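Local coordinates for glutaredoxin-like protein NRDH (Escherichia coli, PDB 1H75), which probably passes electrons to the NrdEF ribonucleotide reductase system, using a redox-active disulfide in a glutaredoxin-family thioredoxin fold, at residues I3-T17 / L51-F64. Residues are numbered along the deposited sequence; the frame is centred on the assembly and turned at random.
Sequences ITIYTRNDCVQCHAT and LPVVIAGDLSWSGF
Gln13 reaches from the first turn of its helix to the loop that follows strand 59-62. Its CB packs against both Pro52 CD and Phe64 CB, and CG continues along Phe64 CB. At the tip, OE1 accepts the backbone N-H of Phe64 at 2.7 Å, on a lone pair in the amide plane. CG lies anti to the carbonyl carbon (chi1 -69°) and the chain runs extended beyond it, which carries the oxygen as far as Gly63 CA. Phe64 then turns its ring over the helix, one face resting on the methyl of Ala16 (CB to ring centroid 3.7 Å), while Thr17 OG1 sits at the ring edge. That hydroxyl donates to Gln13 O and accepts a hydrogen bond from a water that also donates to Gly63 O and accepts from Trp61 NE1.

At the helix start, cis-Pro52 packs against the redox-active disulfide: its CB is 3.7 Å from Cys14 SG, and CD meets Cys14 N. Leu51 CB touches both sulfurs, and its CD1 lies over one face of the Arg8 guanidinium, which is salt-bridged to Asp34. Beyond the proline, strands 3-7 and 53-56 pair antiparallel, with Tyr6 N bonded to Val53 O at 2.7 Å.

A CxxC disulfide at a helix N-terminus facing a cis-proline is the thioredoxin-fold active site; Pro52 and Leu51 set apolar carbon against the sulfurs, and the cis peptide places the proline beside the disulfide, as in other members of the fold.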
ATOM      1  N   ILE A   3       0.958   3.676   7.863  1.00 21.43           N
ATOM      2  CA  ILE A   3       1.082   3.301   6.450  1.00 18.23           C
ATOM      3  C   ILE A   3       0.368   1.957   6.324  1.00 17.70           C
ATOM      4  O   ILE A   3       0.702   1.004   7.034  1.00 18.18           O
ATOM      5  CB  ILE A   3       2.555   3.091   6.029  1.00 16.05           C
ATOM      6  CG1 ILE A   3       3.337   4.388   6.231  1.00 17.11           C
ATOM      7  CG2 ILE A   3       2.632   2.632   4.572  1.00 16.00           C
ATOM      8  CD1 ILE A   3       4.835   4.222   6.039  1.00 17.73           C
ATOM      9  N   THR A   4      -0.648   1.890   5.474  1.00 16.40           N
ATOM     10  CA  THR A   4      -1.360   0.634   5.276  1.00 15.63           C
ATOM     11  C   THR A   4      -1.192   0.209   3.826  1.00 15.59           C
ATOM     12  O   THR A   4      -1.357   1.028   2.917  1.00 16.25           O
ATOM     13  CB  THR A   4      -2.863   0.789   5.553  1.00 16.45           C
ATOM     14  OG1 THR A   4      -3.056   1.261   6.888  1.00 17.57           O
ATOM     15  CG2 THR A   4      -3.581  -0.535   5.361  1.00 18.32           C
ATOM     16  N   ILE A   5      -0.844  -1.058   3.615  1.00 14.89           N
ATOM     17  CA  ILE A   5      -0.695  -1.564   2.253  1.00 15.09           C
ATOM     18  C   ILE A   5      -1.820  -2.567   2.042  1.00 16.13           C
ATOM     19  O   ILE A   5      -1.882  -3.567   2.764  1.00 16.87           O
ATOM     20  CB  ILE A   5       0.651  -2.325   2.027  1.00 15.22           C
ATOM     21  CG1 ILE A   5       1.846  -1.423   2.364  1.00 16.59           C
ATOM     22  CG2 ILE A   5       0.727  -2.820   0.582  1.00 16.42           C
ATOM     23  CD1 ILE A   5       3.228  -2.107   2.209  1.00 18.37           C
ATOM     24  N   TYR A   6      -2.710  -2.289   1.088  1.00 14.33           N
ATOM     25  CA  TYR A   6      -3.808  -3.217   0.766  1.00 15.00           C
ATOM     26  C   TYR A   6      -3.204  -4.136  -0.276  1.00 15.97           C
ATOM     27  O   TYR A   6      -2.764  -3.694  -1.350  1.00 16.23           O
ATOM     28  CB  TYR A   6      -5.027  -2.456   0.241  1.00 13.25           C
ATOM     29  CG  TYR A   6      -5.654  -1.631   1.360  1.00 14.27           C
ATOM     30  CD1 TYR A   6      -5.272  -0.305   1.583  1.00 17.40           C
ATOM     31  CD2 TYR A   6      -6.573  -2.214   2.244  1.00 15.95           C
ATOM     32  CE1 TYR A   6      -5.792   0.424   2.665  1.00 16.53           C
ATOM     33  CE2 TYR A   6      -7.092  -1.500   3.318  1.00 17.96           C
ATOM     34  CZ  TYR A   6      -6.698  -0.185   3.523  1.00 19.37           C
ATOM     35  OH  TYR A   6      -7.209   0.493   4.602  1.00 21.35           O
ATOM     36  N   THR A   7      -3.240  -5.436   0.011  1.00 15.31           N
ATOM     37  CA  THR A   7      -2.543  -6.384  -0.830  1.00 17.70           C
ATOM     38  C   THR A   7      -3.280  -7.665  -1.235  1.00 19.97           C
ATOM     39  O   THR A   7      -4.411  -7.902  -0.823  1.00 19.01           O
ATOM     40  CB  THR A   7      -1.240  -6.755  -0.074  1.00 19.07           C
ATOM     41  OG1 THR A   7      -0.353  -7.478  -0.926  1.00 20.97           O
ATOM     42  CG2 THR A   7      -1.580  -7.593   1.179  1.00 19.55           C
ATOM     43  N   ARG A   8      -2.601  -8.481  -2.035  1.00 22.03           N
ATOM     44  CA  ARG A   8      -3.121  -9.758  -2.530  1.00 26.90           C
ATOM     45  C   ARG A   8      -1.937 -10.717  -2.703  1.00 28.68           C
ATOM     46  O   ARG A   8      -0.831 -10.279  -3.009  1.00 27.08           O
ATOM     47  CB  ARG A   8      -3.829  -9.530  -3.880  1.00 26.63           C
ATOM     48  CG  ARG A   8      -3.991 -10.758  -4.748  1.00 30.79           C
ATOM     49  CD  ARG A   8      -4.909 -10.467  -5.908  1.00 31.00           C
ATOM     50  NE  ARG A   8      -6.270 -10.156  -5.478  1.00 32.03           N
ATOM     51  CZ  ARG A   8      -7.154  -9.517  -6.238  1.00 31.87           C
ATOM     52  NH1 ARG A   8      -6.818  -9.118  -7.460  1.00 32.07           N
ATOM     53  NH2 ARG A   8      -8.375  -9.283  -5.786  1.00 31.84           N
ATOM     54  N   ASN A   9      -2.153 -12.017  -2.497  1.00 32.39           N
ATOM     55  CA  ASN A   9      -1.064 -12.981  -2.667  1.00 34.39           C
ATOM     56  C   ASN A   9      -0.816 -13.139  -4.165  1.00 35.17           C
ATOM     57  O   ASN A   9      -1.692 -12.857  -4.972  1.00 36.06           O
ATOM     58  CB  ASN A   9      -1.430 -14.339  -2.042  1.00 37.17           C
ATOM     59  CG  ASN A   9      -1.564 -14.270  -0.519  1.00 39.59           C
ATOM     60  OD1 ASN A   9      -0.594 -13.995   0.186  1.00 42.46           O
ATOM     61  ND2 ASN A   9      -2.770 -14.518  -0.010  1.00 42.00           N
ATOM     62  N   ASP A  10       0.389 -13.551  -4.539  1.00 36.59           N
ATOM     63  CA  ASP A  10       0.718 -13.740  -5.951  1.00 37.03           C
ATOM     64  C   ASP A  10       0.689 -12.416  -6.721  1.00 35.63           C
ATOM     65  O   ASP A  10       0.545 -12.395  -7.947  1.00 35.11           O
ATOM     66  CB  ASP A  10      -0.265 -14.728  -6.595  1.00 40.55           C
ATOM     67  CG  ASP A  10       0.088 -15.044  -8.031  1.00 43.01           C
ATOM     68  OD1 ASP A  10       1.111 -15.729  -8.252  1.00 45.52           O
ATOM     69  OD2 ASP A  10      -0.651 -14.603  -8.940  1.00 44.99           O
ATOM     70  N   CYS A  11       0.832 -11.314  -5.989  1.00 31.61           N
ATOM     71  CA  CYS A  11       0.827  -9.981  -6.587  1.00 28.48           C
ATOM     72  C   CYS A  11       2.270  -9.468  -6.514  1.00 26.32           C
ATOM     73  O   CYS A  11       2.778  -9.153  -5.433  1.00 26.64           O
ATOM     74  CB  CYS A  11      -0.155  -9.079  -5.808  1.00 25.71           C
ATOM     75  SG  CYS A  11      -0.003  -7.279  -6.099  1.00 25.83           S
ATOM     76  N   VAL A  12       2.933  -9.408  -7.666  1.00 24.13           N
ATOM     77  CA  VAL A  12       4.330  -8.973  -7.722  1.00 24.48           C
ATOM     78  C   VAL A  12       4.538  -7.520  -7.288  1.00 23.59           C
ATOM     79  O   VAL A  12       5.486  -7.222  -6.547  1.00 23.79           O
ATOM     80  CB  VAL A  12       4.915  -9.154  -9.135  1.00 24.74           C
ATOM     81  CG1 VAL A  12       6.418  -8.869  -9.114  1.00 26.98           C
ATOM     82  CG2 VAL A  12       4.634 -10.587  -9.628  1.00 26.50           C
ATOM     83  N   GLN A  13       3.662  -6.624  -7.735  1.00 21.98           N
ATOM     84  CA  GLN A  13       3.797  -5.217  -7.354  1.00 21.27           C
ATOM     85  C   GLN A  13       3.576  -5.012  -5.865  1.00 20.15           C
ATOM     86  O   GLN A  13       4.120  -4.067  -5.267  1.00 19.13           O
ATOM     87  CB  GLN A  13       2.850  -4.341  -8.186  1.00 23.07           C
ATOM     88  CG  GLN A  13       3.289  -4.283  -9.645  1.00 26.79           C
ATOM     89  CD  GLN A  13       2.554  -3.249 -10.470  1.00 29.16           C
ATOM     90  OE1 GLN A  13       2.523  -2.063 -10.131  1.00 29.07           O
ATOM     91  NE2 GLN A  13       1.970  -3.691 -11.580  1.00 30.47           N
ATOM     92  N   CYS A  14       2.774  -5.885  -5.260  1.00 18.84           N
ATOM     93  CA  CYS A  14       2.513  -5.808  -3.830  1.00 20.14           C
ATOM     94  C   CYS A  14       3.782  -6.199  -3.075  1.00 20.43           C
ATOM     95  O   CYS A  14       4.186  -5.542  -2.111  1.00 19.86           O
ATOM     96  CB  CYS A  14       1.409  -6.766  -3.435  1.00 22.00           C
ATOM     97  SG  CYS A  14      -0.205  -6.472  -4.217  1.00 21.71           S
ATOM     98  N   HIS A  15       4.394  -7.299  -3.504  1.00 20.84           N
ATOM     99  CA  HIS A  15       5.621  -7.772  -2.866  1.00 23.43           C
ATOM    100  C   HIS A  15       6.735  -6.740  -3.031  1.00 21.06           C
ATOM    101  O   HIS A  15       7.478  -6.458  -2.078  1.00 20.36           O
ATOM    102  CB  HIS A  15       6.043  -9.124  -3.466  1.00 26.71           C
ATOM    103  CG  HIS A  15       7.262  -9.716  -2.828  1.00 32.08           C
ATOM    104  ND1 HIS A  15       8.544  -9.393  -3.222  1.00 34.91           N
ATOM    105  CD2 HIS A  15       7.393 -10.588  -1.800  1.00 34.42           C
ATOM    106  CE1 HIS A  15       9.410 -10.041  -2.463  1.00 35.36           C
ATOM    107  NE2 HIS A  15       8.739 -10.771  -1.592  1.00 34.24           N
ATOM    108  N   ALA A  16       6.840  -6.152  -4.225  1.00 19.48           N
ATOM    109  CA  ALA A  16       7.868  -5.141  -4.473  1.00 18.63           C
ATOM    110  C   ALA A  16       7.687  -3.974  -3.498  1.00 18.51           C
ATOM    111  O   ALA A  16       8.654  -3.429  -2.951  1.00 18.25           O
ATOM    112  CB  ALA A  16       7.778  -4.637  -5.904  1.00 17.05           C
ATOM    113  N   THR A  17       6.438  -3.590  -3.282  1.00 18.17           N
ATOM    114  CA  THR A  17       6.141  -2.481  -2.378  1.00 15.98           C
ATOM    115  C   THR A  17       6.534  -2.779  -0.930  1.00 17.40           C
ATOM    116  O   THR A  17       7.131  -1.931  -0.255  1.00 15.32           O
ATOM    117  CB  THR A  17       4.638  -2.129  -2.467  1.00 15.15           C
ATOM    118  OG1 THR A  17       4.352  -1.670  -3.798  1.00 15.28           O
ATOM    119  CG2 THR A  17       4.269  -1.044  -1.442  1.00 15.24           C
ATOM    120  N   LEU A  51      -3.677  -3.350  -7.661  1.00 18.60           N
ATOM    121  CA  LEU A  51      -3.049  -3.516  -6.360  1.00 18.57           C
ATOM    122  C   LEU A  51      -1.543  -3.421  -6.493  1.00 17.65           C
ATOM    123  O   LEU A  51      -0.981  -3.593  -7.578  1.00 18.18           O
ATOM    124  CB  LEU A  51      -3.409  -4.869  -5.754  1.00 19.24           C
ATOM    125  CG  LEU A  51      -4.884  -5.069  -5.424  1.00 20.14           C
ATOM    126  CD1 LEU A  51      -5.166  -6.534  -5.143  1.00 22.05           C
ATOM    127  CD2 LEU A  51      -5.231  -4.221  -4.219  1.00 18.68           C
ATOM    128  N   PRO A  52      -0.869  -3.095  -5.389  1.00 17.16           N
ATOM    129  CA  PRO A  52      -1.440  -2.806  -4.076  1.00 14.68           C
ATOM    130  C   PRO A  52      -2.008  -1.388  -4.034  1.00 14.71           C
ATOM    131  O   PRO A  52      -1.850  -0.614  -4.971  1.00 14.01           O
ATOM    132  CB  PRO A  52      -0.220  -2.887  -3.164  1.00 15.73           C
ATOM    133  CG  PRO A  52       0.853  -2.268  -4.061  1.00 13.77           C
ATOM    134  CD  PRO A  52       0.603  -2.973  -5.371  1.00 15.32           C
ATOM    135  N   VAL A  53      -2.680  -1.070  -2.941  1.00 12.45           N
ATOM    136  CA  VAL A  53      -3.111   0.293  -2.719  1.00 13.46           C
ATOM    137  C   VAL A  53      -2.416   0.683  -1.420  1.00 13.38           C
ATOM    138  O   VAL A  53      -2.472  -0.048  -0.422  1.00 15.36           O
ATOM    139  CB  VAL A  53      -4.636   0.451  -2.571  1.00 13.08           C
ATOM    140  CG1 VAL A  53      -4.958   1.872  -2.089  1.00 14.59           C
ATOM    141  CG2 VAL A  53      -5.303   0.232  -3.919  1.00 13.89           C
ATOM    142  N   VAL A  54      -1.726   1.815  -1.432  1.00 12.35           N
ATOM    143  CA  VAL A  54      -1.055   2.287  -0.235  1.00 12.97           C
ATOM    144  C   VAL A  54      -1.741   3.542   0.239  1.00 13.11           C
ATOM    145  O   VAL A  54      -1.985   4.462  -0.557  1.00 13.48           O
ATOM    146  CB  VAL A  54       0.436   2.640  -0.487  1.00 12.37           C
ATOM    147  CG1 VAL A  54       1.036   3.247   0.777  1.00 14.33           C
ATOM    148  CG2 VAL A  54       1.207   1.412  -0.920  1.00 14.88           C
ATOM    149  N   ILE A  55      -2.094   3.568   1.518  1.00 12.63           N
ATOM    150  CA  ILE A  55      -2.734   4.746   2.111  1.00 14.05           C
ATOM    151  C   ILE A  55      -1.839   5.168   3.268  1.00 14.72           C
ATOM    152  O   ILE A  55      -1.535   4.369   4.163  1.00 14.42           O
ATOM    153  CB  ILE A  55      -4.163   4.440   2.677  1.00 15.07           C
ATOM    154  CG1 ILE A  55      -5.094   3.936   1.580  1.00 16.36           C
ATOM    155  CG2 ILE A  55      -4.736   5.692   3.347  1.00 16.73           C
ATOM    156  CD1 ILE A  55      -5.212   4.829   0.361  1.00 16.08           C
ATOM    157  N   ALA A  56      -1.415   6.426   3.257  1.00 15.07           N
ATOM    158  CA  ALA A  56      -0.535   6.922   4.297  1.00 16.02           C
ATOM    159  C   ALA A  56      -0.765   8.419   4.461  1.00 17.72           C
ATOM    160  O   ALA A  56      -0.389   9.219   3.610  1.00 15.72           O
ATOM    161  CB  ALA A  56       0.913   6.636   3.909  1.00 18.50           C
ATOM    162  N   GLY A  57      -1.401   8.800   5.561  1.00 19.15           N
ATOM    163  CA  GLY A  57      -1.682  10.210   5.742  1.00 21.63           C
ATOM    164  C   GLY A  57      -2.579  10.687   4.611  1.00 20.12           C
ATOM    165  O   GLY A  57      -3.611  10.075   4.349  1.00 21.40           O
ATOM    166  N   ASP A  58      -2.167  11.755   3.924  1.00 21.17           N
ATOM    167  CA  ASP A  58      -2.935  12.323   2.808  1.00 20.95           C
ATOM    168  C   ASP A  58      -2.652  11.639   1.476  1.00 19.05           C
ATOM    169  O   ASP A  58      -3.310  11.941   0.484  1.00 19.00           O
ATOM    170  CB  ASP A  58      -2.606  13.803   2.580  1.00 24.78           C
ATOM    171  CG  ASP A  58      -3.016  14.702   3.724  1.00 28.95           C
ATOM    172  OD1 ASP A  58      -3.873  14.316   4.552  1.00 32.47           O
ATOM    173  OD2 ASP A  58      -2.469  15.821   3.758  1.00 33.22           O
ATOM    174  N   LEU A  59      -1.648  10.765   1.443  1.00 16.14           N
ATOM    175  CA  LEU A  59      -1.271  10.088   0.208  1.00 14.50           C
ATOM    176  C   LEU A  59      -2.017   8.776   0.006  1.00 15.70           C
ATOM    177  O   LEU A  59      -2.280   8.049   0.955  1.00 13.66           O
ATOM    178  CB  LEU A  59       0.233   9.805   0.212  1.00 15.24           C
ATOM    179  CG  LEU A  59       1.108  11.034   0.481  1.00 16.27           C
ATOM    180  CD1 LEU A  59       2.577  10.655   0.388  1.00 17.31           C
ATOM    181  CD2 LEU A  59       0.808  12.124  -0.530  1.00 16.57           C
ATOM    182  N   SER A  60      -2.339   8.477  -1.245  1.00 14.07           N
ATOM    183  CA  SER A  60      -3.042   7.239  -1.572  1.00 15.09           C
ATOM    184  C   SER A  60      -2.761   6.926  -3.029  1.00 18.01           C
ATOM    185  O   SER A  60      -3.087   7.726  -3.912  1.00 21.19           O
ATOM    186  CB  SER A  60      -4.549   7.397  -1.353  1.00 15.75           C
ATOM    187  OG  SER A  60      -5.125   8.304  -2.282  1.00 20.96           O
ATOM    188  N   TRP A  61      -2.155   5.774  -3.283  1.00 13.03           N
ATOM    189  CA  TRP A  61      -1.820   5.424  -4.644  1.00 11.10           C
ATOM    190  C   TRP A  61      -1.919   3.926  -4.845  1.00 11.58           C
ATOM    191  O   TRP A  61      -2.001   3.159  -3.880  1.00 11.59           O
ATOM    192  CB  TRP A  61      -0.399   5.881  -4.983  1.00 11.87           C
ATOM    193  CG  TRP A  61       0.707   5.151  -4.271  1.00 12.40           C
ATOM    194  CD1 TRP A  61       1.301   3.987  -4.645  1.00 10.88           C
ATOM    195  CD2 TRP A  61       1.355   5.569  -3.069  1.00 11.40           C
ATOM    196  NE1 TRP A  61       2.288   3.638  -3.747  1.00 11.24           N
ATOM    197  CE2 TRP A  61       2.340   4.602  -2.767  1.00 13.45           C
ATOM    198  CE3 TRP A  61       1.201   6.676  -2.216  1.00 12.59           C
ATOM    199  CZ2 TRP A  61       3.177   4.704  -1.649  1.00 11.75           C
ATOM    200  CZ3 TRP A  61       2.037   6.781  -1.099  1.00 13.77           C
ATOM    201  CH2 TRP A  61       3.015   5.799  -0.823  1.00 12.28           C
ATOM    202  N   SER A  62      -1.874   3.528  -6.108  1.00 12.39           N
ATOM    203  CA  SER A  62      -1.949   2.103  -6.451  1.00 12.24           C
ATOM    204  C   SER A  62      -0.772   1.680  -7.321  1.00 12.90           C
ATOM    205  O   SER A  62      -0.139   2.519  -7.947  1.00 14.15           O
ATOM    206  CB  SER A  62      -3.258   1.804  -7.184  1.00 11.75           C
ATOM    207  OG  SER A  62      -3.393   2.545  -8.393  1.00 13.74           O
ATOM    208  N   GLY A  63      -0.505   0.375  -7.355  1.00 15.12           N
ATOM    209  CA  GLY A  63       0.610  -0.152  -8.137  1.00 16.32           C
ATOM    210  C   GLY A  63       1.917   0.049  -7.398  1.00 17.80           C
ATOM    211  O   GLY A  63       1.920   0.624  -6.310  1.00 16.78           O
ATOM    212  N   PHE A  64       3.014  -0.455  -7.965  1.00 17.12           N
ATOM    213  CA  PHE A  64       4.340  -0.293  -7.367  1.00 17.81           C
ATOM    214  C   PHE A  64       4.855   1.083  -7.786  1.00 15.80           C
ATOM    215  O   PHE A  64       5.113   1.343  -8.970  1.00 16.66           O
ATOM    216  CB  PHE A  64       5.290  -1.383  -7.855  1.00 17.21           C
ATOM    217  CG  PHE A  64       6.708  -1.215  -7.359  1.00 19.37           C
ATOM    218  CD1 PHE A  64       6.976  -1.148  -5.994  1.00 20.43           C
ATOM    219  CD2 PHE A  64       7.767  -1.155  -8.262  1.00 21.94           C
ATOM    220  CE1 PHE A  64       8.285  -1.022  -5.526  1.00 22.06           C
ATOM    221  CE2 PHE A  64       9.079  -1.031  -7.807  1.00 23.18           C
ATOM    222  CZ  PHE A  64       9.337  -0.965  -6.438  1.00 22.96           C
TER
HETATM  223  O   HOH W   1      -3.235   4.136   6.580  1.00 30.44           O
HETATM  224  O   HOH W   2       3.675   1.107  -4.294  1.00 14.31           O